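Local coordinates for protein NADP-dependent glyceraldehyde-3-phosphate dehydrogenase (Bacillus halodurans, PDB 3PRL) that probably catalyses the NADP-dependent, non-phosphorylating oxidation of glyceraldehyde 3-phosphate, at residues 318-323 against 329-334; 280-285 against 311-316; 93-98 against 108-113; 32-37 against 188-193. All coordinates share one frame; numbering follows the deposited sequence.

Contact 1: 318-323 against 329-334; sequences EQLTVG and ADITPV
Thr321 and Asp330 grip each other twice, each backbone N-H meeting the other's side-chain oxygen. Thr321 N gives a straight bond (168° at the hydrogen) to Asp330 OD2 at 3.1 Å, using the carboxylate's anti lone pair, while Asp330 N reaches Thr321 OG1 at 3.2 Å. The threonine hydroxyl can serve because it sits between its own backbone N and carbonyl carbon (chi1 64°), the crowded position. Beside this pair the main chains join in a single parallel bridge of Val322 with Ile331: Ile331 N donates to Thr321 O at 3.1 Å, and Gly323 N to Ile331 O at 3.2 Å. Glycine suits the extended backbone at Gly323 (phi 168°), which other residues take less readily; Ala329 CB packs 3.4 Å from Gly323 N. Apolar branches flank the bridge: Leu320 CD1 meets Ile331 CD1 at 3.9 Å, and both side chains rest on Phe286 of helix 274-286 and Pro370 of strand 367-374. Thr332 OG1 is hydrogen-bonded to Ala100 O. An alanine in place of Asp330 would probably leave Thr321 N without its acceptor and let the start of the bridge fray. In a connection without helix or regular strand, between helix 303-317 and helix 337-352, four nearly straight bonds probably hold the chain to one path, with polar groups paired directly and Leu320 and Ile331 set against apolar neighbours.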
loop_
_atom_site.group_PDB
_atom_site.type_symbol
_atom_site.label_atom_id
_atom_site.label_comp_id
_atom_site.label_asym_id
_atom_site.label_seq_id
_atom_site.Cartn_x
_atom_site.Cartn_y
_atom_site.Cartn_z
ATOM N N GLU D 318 19.583 -18.271 39.736
ATOM C CA GLU D 318 20.016 -19.472 40.453
ATOM C C GLU D 318 19.279 -20.741 39.998
ATOM O O GLU D 318 19.666 -21.855 40.364
ATOM C CB GLU D 318 19.862 -19.267 41.963
ATOM C CG GLU D 318 21.139 -18.809 42.638
ATOM C CD GLU D 318 20.909 -17.722 43.672
ATOM O OE1 GLU D 318 19.755 -17.562 44.141
ATOM O OE2 GLU D 318 21.892 -17.023 44.012
ATOM N N GLN D 319 18.218 -20.561 39.212
ATOM C CA GLN D 319 17.471 -21.679 38.620
ATOM C C GLN D 319 18.084 -22.100 37.276
ATOM O O GLN D 319 17.787 -23.187 36.763
ATOM C CB GLN D 319 15.998 -21.299 38.405
ATOM C CG GLN D 319 14.989 -21.828 39.425
ATOM C CD GLN D 319 13.571 -21.963 38.826
ATOM O OE1 GLN D 319 13.290 -21.467 37.727
ATOM N NE2 GLN D 319 12.686 -22.641 39.549
ATOM N N LEU D 320 18.914 -21.228 36.694
ATOM C CA LEU D 320 19.560 -21.525 35.409
ATOM C C LEU D 320 20.600 -22.626 35.561
ATOM O O LEU D 320 21.446 -22.573 36.461
ATOM C CB LEU D 320 20.204 -20.272 34.789
ATOM C CG LEU D 320 19.349 -19.009 34.684
ATOM C CD1 LEU D 320 20.203 -17.846 34.235
ATOM C CD2 LEU D 320 18.126 -19.188 33.764
ATOM N N THR D 321 20.520 -23.615 34.675
ATOM C CA THR D 321 21.469 -24.725 34.642
ATOM C C THR D 321 22.692 -24.340 33.821
ATOM O O THR D 321 22.582 -23.612 32.827
ATOM C CB THR D 321 20.844 -26.001 34.018
ATOM O OG1 THR D 321 20.520 -25.751 32.645
ATOM C CG2 THR D 321 19.582 -26.418 34.759
ATOM N N VAL D 322 23.852 -24.836 34.246
ATOM C CA VAL D 322 25.138 -24.545 33.615
ATOM C C VAL D 322 25.790 -25.832 33.103
ATOM O O VAL D 322 25.874 -26.820 33.841
ATOM C CB VAL D 322 26.102 -23.846 34.605
ATOM C CG1 VAL D 322 25.613 -22.459 34.932
ATOM C CG2 VAL D 322 26.276 -24.674 35.913
ATOM N N GLY D 323 26.244 -25.829 31.848
ATOM C CA GLY D 323 26.894 -27.018 31.276
ATOM C C GLY D 323 27.113 -26.985 29.773
ATOM O O GLY D 323 27.235 -25.908 29.173
ATOM N N ALA D 329 21.747 -27.092 28.471
ATOM C CA ALA D 329 21.907 -26.115 29.555
ATOM C C ALA D 329 21.471 -24.714 29.109
ATOM O O ALA D 329 21.573 -24.363 27.922
ATOM C CB ALA D 329 23.350 -26.099 30.058
ATOM N N ASP D 330 20.960 -23.928 30.055
ATOM C CA ASP D 330 20.559 -22.543 29.776
ATOM C C ASP D 330 21.794 -21.694 29.472
ATOM O O ASP D 330 21.803 -20.885 28.529
ATOM C CB ASP D 330 19.795 -21.947 30.965
ATOM C CG ASP D 330 18.515 -22.701 31.285
ATOM O OD1 ASP D 330 17.627 -22.780 30.411
ATOM O OD2 ASP D 330 18.391 -23.199 32.427
ATOM N N ILE D 331 22.834 -21.913 30.278
ATOM C CA ILE D 331 24.105 -21.240 30.150
ATOM C C ILE D 331 25.184 -22.209 29.682
ATOM O O ILE D 331 25.639 -23.067 30.434
ATOM C CB ILE D 331 24.513 -20.590 31.488
ATOM C CG1 ILE D 331 23.317 -19.880 32.157
ATOM C CG2 ILE D 331 25.722 -19.673 31.297
ATOM C CD1 ILE D 331 22.758 -18.628 31.403
ATOM N N THR D 332 25.575 -22.088 28.422
ATOM C CA THR D 332 26.671 -22.893 27.891
ATOM C C THR D 332 27.927 -22.034 27.725
ATOM O O THR D 332 27.877 -20.815 27.967
ATOM C CB THR D 332 26.287 -23.616 26.571
ATOM O OG1 THR D 332 25.675 -22.701 25.653
ATOM C CG2 THR D 332 25.329 -24.766 26.859
ATOM N N PRO D 333 29.050 -22.657 27.304
ATOM C CA PRO D 333 30.304 -21.924 27.156
ATOM C C PRO D 333 30.220 -20.823 26.100
ATOM O O PRO D 333 29.504 -20.961 25.099
ATOM C CB PRO D 333 31.297 -23.011 26.716
ATOM C CG PRO D 333 30.663 -24.308 27.113
ATOM C CD PRO D 333 29.210 -24.076 26.934
ATOM N N VAL D 334 30.929 -19.724 26.343
ATOM C CA VAL D 334 30.991 -18.637 25.380
ATOM C C VAL D 334 31.937 -19.019 24.248
ATOM O O VAL D 334 32.770 -19.909 24.393
ATOM C CB VAL D 334 31.356 -17.267 26.016
ATOM C CG1 VAL D 334 30.218 -16.775 26.913
ATOM C CG2 VAL D 334 32.669 -17.344 26.783
#

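Contact 2: 280-285 against 311-316; sequences QIVSGA and ANIKEL
Val282 and Ile313 meet through methyl groups alone, CG2 to CG2 at 3.9 Å, the two side chains running alongside in opposite senses. Apolar packing makes up the whole contact. Val282 turns CG2 anti to its carbonyl carbon, and the same methyl also lies 4.2 Å from Leu316 CB, so one valine branch touches residues three positions apart on the facing helix. A looser touch adds Ile281 CG2 to Ile313 CD1 at 4.5 Å, the outer part of Ile281 packing on Leu392 and Phe419 of neighbouring strands. Beta-branched valine and isoleucine suit these sites, their bulk staying close to the helix backbone. Ala278 also receives Ile313 and Leu316.

The axes of 280-285 and 311-316 approach to 9.8 Å, with 46° between their N-to-C directions. Helix 274-286 belongs to a beta-alpha-beta crossover from strand 264-268 to its parallel neighbour 296-302, and helix 303-317 follows directly.

Most polar ends lead to other partners: Ser283 OG and the Gln280 side chain bond to Lys443, and Lys314 NZ pairs with Glu318. Asn312 ND2 adds a weak polar tie between the helices, to Leu274 O. Between 280-285 and 311-316, then, the fit rests on shape and on excluding water from aliphatic surfaces.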
loop_
_atom_site.group_PDB
_atom_site.type_symbol
_atom_site.label_atom_id
_atom_site.label_comp_id
_atom_site.label_asym_id
_atom_site.label_seq_id
_atom_site.Cartn_x
_atom_site.Cartn_y
_atom_site.Cartn_z
ATOM N N GLN D 280 10.824 -11.980 32.087
ATOM C CA GLN D 280 11.201 -11.460 30.756
ATOM C C GLN D 280 12.679 -11.049 30.743
ATOM O O GLN D 280 13.425 -11.399 29.821
ATOM C CB GLN D 280 10.299 -10.285 30.331
ATOM C CG GLN D 280 8.840 -10.661 29.935
ATOM C CD GLN D 280 8.746 -11.511 28.654
ATOM O OE1 GLN D 280 8.897 -11.013 27.544
ATOM N NE2 GLN D 280 8.481 -12.801 28.817
ATOM N N ILE D 281 13.099 -10.326 31.779
ATOM C CA ILE D 281 14.495 -9.885 31.918
ATOM C C ILE D 281 15.498 -11.036 31.832
ATOM O O ILE D 281 16.396 -11.001 30.990
ATOM C CB ILE D 281 14.717 -9.003 33.188
ATOM C CG1 ILE D 281 14.062 -7.634 32.996
ATOM C CG2 ILE D 281 16.189 -8.783 33.473
ATOM C CD1 ILE D 281 14.171 -7.105 31.596
ATOM N N VAL D 282 15.333 -12.057 32.674
ATOM C CA VAL D 282 16.250 -13.197 32.686
ATOM C C VAL D 282 16.224 -14.015 31.386
ATOM O O VAL D 282 17.280 -14.304 30.819
ATOM C CB VAL D 282 16.034 -14.096 33.922
ATOM C CG1 VAL D 282 16.841 -15.388 33.797
ATOM C CG2 VAL D 282 16.411 -13.341 35.185
ATOM N N SER D 283 15.033 -14.387 30.923
ATOM C CA SER D 283 14.883 -15.084 29.634
ATOM C C SER D 283 15.652 -14.416 28.477
ATOM O O SER D 283 16.322 -15.091 27.691
ATOM C CB SER D 283 13.404 -15.223 29.265
ATOM O OG SER D 283 13.244 -15.685 27.930
ATOM N N GLY D 284 15.560 -13.091 28.399
ATOM C CA GLY D 284 16.174 -12.327 27.318
ATOM C C GLY D 284 17.654 -12.022 27.497
ATOM O O GLY D 284 18.409 -12.062 26.534
ATOM N N ALA D 285 18.079 -11.718 28.727
ATOM C CA ALA D 285 19.478 -11.337 28.968
ATOM C C ALA D 285 20.401 -12.528 28.826
ATOM O O ALA D 285 21.525 -12.393 28.343
ATOM C CB ALA D 285 19.658 -10.687 30.360
ATOM N N ALA D 311 15.485 -9.245 43.839
ATOM C CA ALA D 311 15.242 -10.477 44.581
ATOM C C ALA D 311 14.666 -11.563 43.663
ATOM O O ALA D 311 15.155 -12.700 43.656
ATOM C CB ALA D 311 14.313 -10.222 45.792
ATOM N N ASN D 312 13.640 -11.211 42.885
ATOM C CA ASN D 312 13.041 -12.154 41.933
ATOM C C ASN D 312 14.075 -12.613 40.908
ATOM O O ASN D 312 14.297 -13.815 40.739
ATOM C CB ASN D 312 11.829 -11.550 41.216
ATOM C CG ASN D 312 10.828 -10.901 42.165
ATOM O OD1 ASN D 312 10.679 -11.302 43.325
ATOM N ND2 ASN D 312 10.127 -9.889 41.664
ATOM N N ILE D 313 14.719 -11.644 40.254
ATOM C CA ILE D 313 15.804 -11.911 39.304
ATOM C C ILE D 313 16.873 -12.868 39.853
ATOM O O ILE D 313 17.236 -13.837 39.181
ATOM C CB ILE D 313 16.457 -10.607 38.803
ATOM C CG1 ILE D 313 15.430 -9.762 38.036
ATOM C CG2 ILE D 313 17.680 -10.927 37.918
ATOM C CD1 ILE D 313 15.803 -8.297 37.911
ATOM N N LYS D 314 17.369 -12.610 41.066
ATOM C CA LYS D 314 18.322 -13.521 41.711
ATOM C C LYS D 314 17.818 -14.968 41.697
ATOM O O LYS D 314 18.570 -15.883 41.359
ATOM C CB LYS D 314 18.639 -13.080 43.149
ATOM C CG LYS D 314 19.625 -13.995 43.909
ATOM C CD LYS D 314 20.198 -13.302 45.141
ATOM C CE LYS D 314 20.634 -14.294 46.227
ATOM N NZ LYS D 314 21.857 -15.079 45.878
ATOM N N GLU D 315 16.546 -15.158 42.043
ATOM C CA GLU D 315 15.959 -16.495 42.156
ATOM C C GLU D 315 15.994 -17.261 40.835
ATOM O O GLU D 315 16.474 -18.403 40.795
ATOM C CB GLU D 315 14.521 -16.432 42.699
ATOM C CG GLU D 315 13.883 -17.797 42.983
ATOM C CD GLU D 315 12.383 -17.828 42.697
ATOM O OE1 GLU D 315 11.631 -18.414 43.512
ATOM O OE2 GLU D 315 11.952 -17.270 41.655
ATOM N N LEU D 316 15.496 -16.630 39.770
ATOM C CA LEU D 316 15.438 -17.270 38.457
ATOM C C LEU D 316 16.838 -17.580 37.933
ATOM O O LEU D 316 17.049 -18.613 37.316
ATOM C CB LEU D 316 14.637 -16.419 37.455
ATOM C CG LEU D 316 13.197 -16.002 37.812
ATOM C CD1 LEU D 316 12.763 -14.822 36.955
ATOM C CD2 LEU D 316 12.192 -17.143 37.693
#

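Contact 3: 93-98 against 108-113; sequences ELIMHE and GEVSRT
Ile95 presents two methyl groups to Glu109 and Val110 because its first torsion (chi1 -59°) sets CG1 beside the backbone N and CG2 anti to that N, with CD1 carried on along CG1. Glu109 answers with an extended chain: its CG stands anti to its backbone N (chi1 173°), and the remaining bonds run straight out to the carboxylate. Thus Ile95 CG2 lies 3.6 Å from Glu109 OE1, and Ile95 CD1 comes within 3.9 Å of the same oxygen. The other half of the contact is aliphatic, Ile95 CD1 on Val110 CG2 at 3.8 Å. An isoleucine suits this spot because its two branches can serve a carboxylate oxygen and a valine at once.

Helix 88-98 and helix 103-124 are consecutive helices in the cofactor-binding domain of the aldehyde dehydrogenase fold, and this contact packs the later turns of the first against the second near its start. It lies near the NADP site: the side chain of Glu109 is about 8 Å from that of Ser160, and that of Ile95 about 9 Å from that of Phe162, both NADP-binding residues.

The buried carboxylate is not left to hydrocarbon. Glu109 OE1 forms a salt bridge with Lys101, and OE2 accepts from the backbone N of Val166 and of Asn167, where helix 167-178 begins; the lysine and the helix start would both tend to favour the charged form. Along helix 103-124 itself, Thr113 OG1 donates to Glu109 O at 2.8 Å, while Thr113 N reaches that oxygen at 3.0 Å from the opposite face of its carbonyl plane.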
loop_
_atom_site.group_PDB
_atom_site.type_symbol
_atom_site.label_atom_id
_atom_site.label_comp_id
_atom_site.label_asym_id
_atom_site.label_seq_id
_atom_site.Cartn_x
_atom_site.Cartn_y
_atom_site.Cartn_z
ATOM N N GLU D 93 22.274 -30.377 15.147
ATOM C CA GLU D 93 23.410 -30.934 15.902
ATOM C C GLU D 93 24.741 -30.247 15.592
ATOM O O GLU D 93 25.557 -30.036 16.495
ATOM C CB GLU D 93 23.529 -32.468 15.746
ATOM C CG GLU D 93 23.781 -33.026 14.316
ATOM C CD GLU D 93 25.249 -32.992 13.849
ATOM O OE1 GLU D 93 25.510 -33.293 12.660
ATOM O OE2 GLU D 93 26.144 -32.667 14.657
ATOM N N LEU D 94 24.960 -29.913 14.317
ATOM C CA LEU D 94 26.188 -29.238 13.898
ATOM C C LEU D 94 26.254 -27.868 14.558
ATOM O O LEU D 94 27.272 -27.490 15.136
ATOM C CB LEU D 94 26.269 -29.117 12.372
ATOM C CG LEU D 94 27.643 -28.874 11.746
ATOM C CD1 LEU D 94 28.539 -30.091 11.852
ATOM C CD2 LEU D 94 27.493 -28.495 10.290
ATOM N N ILE D 95 25.149 -27.137 14.496
ATOM C CA ILE D 95 25.061 -25.853 15.193
ATOM C C ILE D 95 25.397 -25.957 16.694
ATOM O O ILE D 95 26.257 -25.220 17.176
ATOM C CB ILE D 95 23.702 -25.155 14.995
ATOM C CG1 ILE D 95 23.436 -24.910 13.507
ATOM C CG2 ILE D 95 23.686 -23.846 15.783
ATOM C CD1 ILE D 95 21.992 -24.483 13.192
ATOM N N MET D 96 24.743 -26.858 17.435
ATOM C CA MET D 96 25.025 -26.932 18.887
ATOM C C MET D 96 26.510 -27.154 19.193
ATOM O O MET D 96 27.044 -26.508 20.085
ATOM C CB MET D 96 24.118 -27.889 19.691
ATOM C CG MET D 96 23.962 -29.274 19.166
ATOM S SD MET D 96 23.911 -30.579 20.422
ATOM C CE MET D 96 24.697 -31.860 19.452
ATOM N N HIS D 97 27.175 -28.017 18.426
ATOM C CA HIS D 97 28.609 -28.250 18.624
ATOM C C HIS D 97 29.443 -27.025 18.225
ATOM O O HIS D 97 30.236 -26.532 19.030
ATOM C CB HIS D 97 29.106 -29.485 17.851
ATOM C CG HIS D 97 28.732 -30.797 18.471
ATOM N ND1 HIS D 97 28.058 -31.779 17.777
ATOM C CD2 HIS D 97 28.949 -31.297 19.711
ATOM C CE1 HIS D 97 27.869 -32.825 18.561
ATOM N NE2 HIS D 97 28.397 -32.558 19.742
ATOM N N GLU D 98 29.240 -26.550 16.989
ATOM C CA GLU D 98 30.134 -25.579 16.322
ATOM C C GLU D 98 30.178 -24.221 17.010
ATOM O O GLU D 98 31.243 -23.601 17.113
ATOM C CB GLU D 98 29.719 -25.384 14.848
ATOM C CG GLU D 98 30.870 -25.047 13.892
ATOM C CD GLU D 98 30.407 -24.563 12.515
ATOM O OE1 GLU D 98 29.207 -24.715 12.166
ATOM O OE2 GLU D 98 31.247 -24.009 11.761
ATOM N N GLY D 108 16.009 -25.574 16.816
ATOM C CA GLY D 108 14.990 -24.530 16.735
ATOM C C GLY D 108 15.386 -23.457 15.736
ATOM O O GLY D 108 14.531 -22.894 15.050
ATOM N N GLU D 109 16.691 -23.200 15.649
ATOM C CA GLU D 109 17.244 -22.264 14.688
ATOM C C GLU D 109 16.981 -22.705 13.257
ATOM O O GLU D 109 16.612 -21.879 12.426
ATOM C CB GLU D 109 18.749 -22.077 14.895
ATOM C CG GLU D 109 19.387 -21.229 13.794
ATOM C CD GLU D 109 20.800 -20.787 14.092
ATOM O OE1 GLU D 109 21.370 -21.192 15.136
ATOM O OE2 GLU D 109 21.336 -20.034 13.261
ATOM N N VAL D 110 17.182 -23.994 12.980
ATOM C CA VAL D 110 16.878 -24.565 11.663
ATOM C C VAL D 110 15.363 -24.506 11.348
ATOM O O VAL D 110 14.991 -24.161 10.227
ATOM C CB VAL D 110 17.401 -26.029 11.499
ATOM C CG1 VAL D 110 17.360 -26.462 10.038
ATOM C CG2 VAL D 110 18.819 -26.191 12.067
ATOM N N SER D 111 14.510 -24.838 12.324
ATOM C CA SER D 111 13.040 -24.790 12.135
ATOM C C SER D 111 12.606 -23.393 11.751
ATOM O O SER D 111 11.887 -23.203 10.765
ATOM C CB SER D 111 12.275 -25.180 13.400
ATOM O OG SER D 111 12.602 -26.474 13.834
ATOM N N ARG D 112 13.059 -22.421 12.538
ATOM C CA ARG D 112 12.666 -21.034 12.338
ATOM C C ARG D 112 13.191 -20.540 10.994
ATOM O O ARG D 112 12.518 -19.763 10.328
ATOM C CB ARG D 112 13.142 -20.141 13.498
ATOM C CG ARG D 112 12.662 -18.682 13.415
ATOM C CD ARG D 112 12.879 -17.905 14.728
ATOM N NE ARG D 112 13.120 -16.483 14.482
ATOM C CZ ARG D 112 13.481 -15.591 15.412
ATOM N NH1 ARG D 112 13.647 -15.960 16.679
ATOM N NH2 ARG D 112 13.685 -14.319 15.068
ATOM N N THR D 113 14.387 -21.006 10.612
ATOM C CA THR D 113 15.017 -20.615 9.351
ATOM C C THR D 113 14.118 -20.938 8.150
ATOM O O THR D 113 13.882 -20.068 7.302
ATOM C CB THR D 113 16.451 -21.235 9.187
ATOM O OG1 THR D 113 17.381 -20.563 10.045
ATOM C CG2 THR D 113 16.958 -21.126 7.761
#

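Contact 4: 32-37 against 188-193; sequences SAPASG and ATQGSL
Ser32 and Gln190 stand 8.2 Å apart between their CA atoms, the backbones nowhere pairing, and the two segments turn on glycines, Gly37 and Gly191, whose positive phi would press a CB against the preceding carbonyl oxygen. The gap is bridged by the long side chain of Gln190, anti to its backbone N at CG and then bent at chi2 (62°). This kink brings NE2 to Ser32 O at 3.0 Å, but the angle at the hydrogen is 124°, so the bond is weak. The stronger partner of the same amide nitrogen is Glu98 O, at the end of helix 88-98. A glutamine fits here: its amide nitrogen carries two hydrogens and can serve two carbonyls on a chain long enough to reach them. Pro34 adds its ring, with CD 4.3 Å from Gln190 NE2.

Within the segments, Gly37 N bonds to Ala33 O at 2.8 Å, and Ser192 OG reaches Ala188 O at 2.6 Å from above the carbonyl plane. Segment 188-193 connects strand 182-186 of the NADP-binding sheet to helix 192-204; next to Gln190 is Thr189, an NADP-binding residue, and Gly191 holds the helix N-cap position.

Gln190 and Leu193 both rest on Ile31 of strand 28-32, and Leu193 touches Leu40 and Ile43 of strand 39-44. The contact therefore sets the turn between these two strands beside the start of helix 192-204, with helix 88-98 adjoining through Glu98.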
loop_
_atom_site.group_PDB
_atom_site.type_symbol
_atom_site.label_atom_id
_atom_site.label_comp_id
_atom_site.label_asym_id
_atom_site.label_seq_id
_atom_site.Cartn_x
_atom_site.Cartn_y
_atom_site.Cartn_z
ATOM N N SER D 32 36.738 -26.082 15.636
ATOM C CA SER D 32 36.611 -26.856 16.870
ATOM C C SER D 32 35.354 -26.517 17.675
ATOM O O SER D 32 34.879 -25.366 17.683
ATOM C CB SER D 32 37.859 -26.669 17.727
ATOM O OG SER D 32 38.964 -27.329 17.139
ATOM N N ALA D 33 34.812 -27.525 18.344
ATOM C CA ALA D 33 33.722 -27.314 19.284
ATOM C C ALA D 33 34.265 -26.393 20.376
ATOM O O ALA D 33 35.315 -26.683 20.939
ATOM C CB ALA D 33 33.266 -28.655 19.880
ATOM N N PRO D 34 33.586 -25.257 20.644
ATOM C CA PRO D 34 34.049 -24.402 21.747
ATOM C C PRO D 34 33.927 -25.056 23.137
ATOM O O PRO D 34 34.730 -24.763 24.010
ATOM C CB PRO D 34 33.110 -23.184 21.678
ATOM C CG PRO D 34 32.603 -23.173 20.313
ATOM C CD PRO D 34 32.513 -24.605 19.874
ATOM N N ALA D 35 32.917 -25.901 23.345
ATOM C CA ALA D 35 32.694 -26.499 24.662
ATOM C C ALA D 35 33.791 -27.507 25.006
ATOM O O ALA D 35 34.159 -27.644 26.178
ATOM C CB ALA D 35 31.305 -27.156 24.750
ATOM N N SER D 36 34.328 -28.158 23.968
ATOM C CA SER D 36 35.269 -29.266 24.091
ATOM C C SER D 36 36.713 -28.916 23.746
ATOM O O SER D 36 37.641 -29.302 24.454
ATOM C CB SER D 36 34.853 -30.399 23.149
ATOM O OG SER D 36 33.536 -30.850 23.384
ATOM N N GLY D 37 36.893 -28.221 22.627
ATOM C CA GLY D 37 38.188 -28.168 21.949
ATOM C C GLY D 37 38.393 -29.322 20.964
ATOM O O GLY D 37 39.416 -29.380 20.279
ATOM N N ALA D 188 30.584 -16.458 9.124
ATOM C CA ALA D 188 31.612 -16.368 10.148
ATOM C C ALA D 188 32.362 -17.703 10.124
ATOM O O ALA D 188 31.749 -18.771 9.923
ATOM C CB ALA D 188 30.990 -16.135 11.503
ATOM N N THR D 189 33.674 -17.660 10.309
ATOM C CA THR D 189 34.475 -18.888 10.244
ATOM C C THR D 189 34.019 -19.888 11.311
ATOM O O THR D 189 33.875 -21.093 11.041
ATOM C CB THR D 189 36.000 -18.604 10.305
ATOM O OG1 THR D 189 36.419 -18.050 9.054
ATOM C CG2 THR D 189 36.809 -19.904 10.562
ATOM N N GLN D 190 33.794 -19.390 12.525
ATOM C CA GLN D 190 33.108 -20.190 13.519
ATOM C C GLN D 190 31.615 -20.109 13.174
ATOM O O GLN D 190 30.958 -19.103 13.453
ATOM C CB GLN D 190 33.405 -19.691 14.939
ATOM C CG GLN D 190 33.250 -20.775 16.023
ATOM C CD GLN D 190 34.207 -21.945 15.846
ATOM O OE1 GLN D 190 35.393 -21.753 15.574
ATOM N NE2 GLN D 190 33.694 -23.170 16.011
ATOM N N GLY D 191 31.109 -21.159 12.530
ATOM C CA GLY D 191 29.751 -21.167 11.963
ATOM C C GLY D 191 29.766 -21.537 10.483
ATOM O O GLY D 191 28.727 -21.868 9.898
ATOM N N SER D 192 30.943 -21.481 9.872
ATOM C CA SER D 192 31.079 -21.854 8.472
ATOM C C SER D 192 30.616 -23.288 8.133
ATOM O O SER D 192 30.082 -23.510 7.042
ATOM C CB SER D 192 32.516 -21.633 8.010
ATOM O OG SER D 192 32.823 -20.247 8.012
ATOM N N LEU D 193 30.817 -24.258 9.032
ATOM C CA LEU D 193 30.320 -25.622 8.747
ATOM C C LEU D 193 28.794 -25.703 8.692
ATOM O O LEU D 193 28.235 -26.361 7.795
ATOM C CB LEU D 193 30.836 -26.673 9.735
ATOM C CG LEU D 193 32.313 -26.827 10.094
ATOM C CD1 LEU D 193 32.403 -27.744 11.298
ATOM C CD2 LEU D 193 33.152 -27.370 8.924
#

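From the N terminus, the 32-37 turn opens the longest loop, closed only at 188-193 by contact 4. Nested inside it, contact 3 closes the short step from helix 88-98 to helix 103-124, and the two touch: Glu98 of the one bonds with Gln190 and Leu193 of the other, while His97 O approaches Pro34. Contacts 2 and 1 follow in series, crossing neither. Contact 2 closes the span from helix 274-286 to helix 303-317; the loop after that helix folds on itself in contact 1. Leu320 packs on Val282 to join these two, and Pro333 on Ala35 carries contact 1 back to the N-terminal turn of contact 4.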